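RNA-dependent RNA Polymerase (Bombyx mori cytoplasmic polyhedrosis virus, PDB 6TZ0) copies the viral double-stranded RNA genome as an RNA-directed RNA polymerase, making plus strands in transcription and probably the complementary minus strands in replication. Local coordinates at residues V878-I881 / R882-I885. Residues are numbered along the deposited sequence; the frame is centred on the assembly and turned at random.
Sequences VSNI and REMI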
ATOM      1  N   VAL A 878      -0.320  24.957  41.078  1.00 55.00           N
ATOM      2  CA  VAL A 878       0.227  24.446  42.335  1.00 55.00           C
ATOM      3  C   VAL A 878       0.669  25.599  43.239  1.00 55.00           C
ATOM      4  O   VAL A 878       0.545  25.522  44.469  1.00 55.00           O
ATOM      5  CB  VAL A 878       1.362  23.443  42.027  1.00 55.00           C
ATOM      6  CG1 VAL A 878       2.090  22.997  43.275  1.00 55.00           C
ATOM      7  CG2 VAL A 878       0.791  22.218  41.358  1.00 55.00           C
ATOM      8  N   SER A 879       1.084  26.722  42.652  1.00 57.77           N
ATOM      9  CA  SER A 879       1.546  27.891  43.390  1.00 57.77           C
ATOM     10  C   SER A 879       0.410  28.768  43.941  1.00 57.77           C
ATOM     11  O   SER A 879       0.692  29.919  44.300  1.00 57.77           O
ATOM     12  CB  SER A 879       2.458  28.740  42.502  1.00 57.77           C
ATOM     13  OG  SER A 879       3.612  28.015  42.126  1.00 57.77           O
ATOM     14  N   ASN A 880      -0.822  28.247  44.015  1.00 59.14           N
ATOM     15  CA  ASN A 880      -2.012  28.921  44.554  1.00 59.14           C
ATOM     16  C   ASN A 880      -2.291  30.222  43.795  1.00 59.14           C
ATOM     17  O   ASN A 880      -2.108  31.335  44.289  1.00 59.14           O
ATOM     18  CB  ASN A 880      -1.908  29.157  46.065  1.00 59.14           C
ATOM     19  CG  ASN A 880      -3.259  29.427  46.702  1.00 59.14           C
ATOM     20  OD1 ASN A 880      -4.284  29.466  46.023  1.00 59.14           O
ATOM     21  ND2 ASN A 880      -3.267  29.599  48.016  1.00 59.14           N
ATOM     22  N   ILE A 881      -2.715  30.015  42.551  1.00 56.72           N
ATOM     23  CA  ILE A 881      -2.892  31.081  41.571  1.00 56.72           C
ATOM     24  C   ILE A 881      -3.976  32.076  41.997  1.00 56.72           C
ATOM     25  O   ILE A 881      -3.903  33.265  41.672  1.00 56.72           O
ATOM     26  CB  ILE A 881      -3.176  30.419  40.209  1.00 56.72           C
ATOM     27  CG1 ILE A 881      -3.307  31.411  39.065  1.00 56.72           C
ATOM     28  CG2 ILE A 881      -4.346  29.463  40.303  1.00 56.72           C
ATOM     29  CD1 ILE A 881      -3.239  30.705  37.759  1.00 56.72           C
ATOM     30  N   ARG A 882      -4.971  31.621  42.763  1.00 61.77           N
ATOM     31  CA  ARG A 882      -5.970  32.532  43.317  1.00 61.77           C
ATOM     32  C   ARG A 882      -5.342  33.469  44.344  1.00 61.77           C
ATOM     33  O   ARG A 882      -5.589  34.686  44.332  1.00 61.77           O
ATOM     34  CB  ARG A 882      -7.106  31.706  43.930  1.00 61.77           C
ATOM     35  CG  ARG A 882      -8.371  32.442  44.364  1.00 61.77           C
ATOM     36  CD  ARG A 882      -8.332  32.831  45.842  1.00 61.77           C
ATOM     37  NE  ARG A 882      -8.053  31.691  46.709  1.00 61.77           N
ATOM     38  CZ  ARG A 882      -7.579  31.797  47.947  1.00 61.77           C
ATOM     39  NH1 ARG A 882      -7.322  32.992  48.459  1.00 61.77           N
ATOM     40  NH2 ARG A 882      -7.352  30.709  48.668  1.00 61.77           N
ATOM     41  N   GLU A 883      -4.526  32.914  45.244  1.00 63.10           N
ATOM     42  CA  GLU A 883      -3.783  33.747  46.182  1.00 63.10           C
ATOM     43  C   GLU A 883      -2.777  34.621  45.451  1.00 63.10           C
ATOM     44  O   GLU A 883      -2.568  35.781  45.819  1.00 63.10           O
ATOM     45  CB  GLU A 883      -3.083  32.883  47.224  1.00 63.10           C
ATOM     46  CG  GLU A 883      -2.364  33.673  48.293  1.00 63.10           C
ATOM     47  CD  GLU A 883      -1.707  32.796  49.330  1.00 63.10           C
ATOM     48  OE1 GLU A 883      -1.815  31.560  49.213  1.00 63.10           O
ATOM     49  OE2 GLU A 883      -1.080  33.347  50.258  1.00 63.10           O
ATOM     50  N   MET A 884      -2.196  34.101  44.374  1.00 61.09           N
ATOM     51  CA  MET A 884      -1.200  34.856  43.630  1.00 61.09           C
ATOM     52  C   MET A 884      -1.827  36.007  42.846  1.00 61.09           C
ATOM     53  O   MET A 884      -1.148  36.997  42.556  1.00 61.09           O
ATOM     54  CB  MET A 884      -0.421  33.878  42.750  1.00 61.09           C
ATOM     55  CG  MET A 884       0.689  34.442  41.901  1.00 61.09           C
ATOM     56  SD  MET A 884       1.784  33.127  41.357  1.00 61.09           S
ATOM     57  CE  MET A 884       0.663  32.094  40.441  1.00 61.09           C
ATOM     58  N   ILE A 885      -3.128  35.935  42.542  1.00 60.77           N
ATOM     59  CA  ILE A 885      -3.791  37.095  41.946  1.00 60.77           C
ATOM     60  C   ILE A 885      -4.534  37.952  42.960  1.00 60.77           C
ATOM     61  O   ILE A 885      -5.058  39.010  42.581  1.00 60.77           O
ATOM     62  CB  ILE A 885      -4.806  36.742  40.835  1.00 60.77           C
ATOM     63  CG1 ILE A 885      -6.032  36.039  41.397  1.00 60.77           C
ATOM     64  CG2 ILE A 885      -4.183  35.864  39.774  1.00 60.77           C
ATOM     65  CD1 ILE A 885      -7.111  35.859  40.373  1.00 60.77           C
TER
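Asn-880 and Glu-883 meet at the start of helix 881-886, in a local contact round the N-terminus of that helix within the C-terminal part of the polymerase, at the turn where helix 873-878 gives way to the next helix. Asn-880, with its positive phi (58°), stands at the N-cap position, where the chain has left helix 873-878 and helix 881-886 begins. Its carbonyl O opens the helical hydrogen-bond ladder: Met-884 N donates to Asn-880 O over 2.8 Å. One residue on, Ile-885 N donates to Ile-881 O at 2.9 Å. The Asn-880 side chain swings round to the flank of the first turn, its CG anti to the backbone N, and crosses Glu-883 at about a right angle. Amide and carboxylate planes stand 81° apart; Asn-880 ND2 lies 2.7 Å from Glu-883 OE1, and Asn-880 CG 3.5 Å from Glu-883 CB. Glu-883 reaches back with an extended chain, placing its carboxylate beside the amide nitrogen. Over one face of the Arg-882 guanidinium lies Asn-880 OD1. Another flank of the turn is apolar: Met-884 runs nearly straight to SD and then bends at its last torsion (chi3 60°), which folds Met-884 CE back to 4.2 Å from Ile-881 CB. Met-884 CE also lies 4.3 Å from Ser-879 CB. Ser-879 OG itself is hydrogen-bonded to Leu-875 O in the preceding helix and to Asp-893 N, tying the turn to the chain just ahead of helix 894-899. That helix packs on Val-878 and Ser-879 through Leu-896 and Leu-897, whereas loop residue Leu-1021 touches Ile-881 and Met-884, and His-1203, just before helix 1204-1211, touches Ile-885.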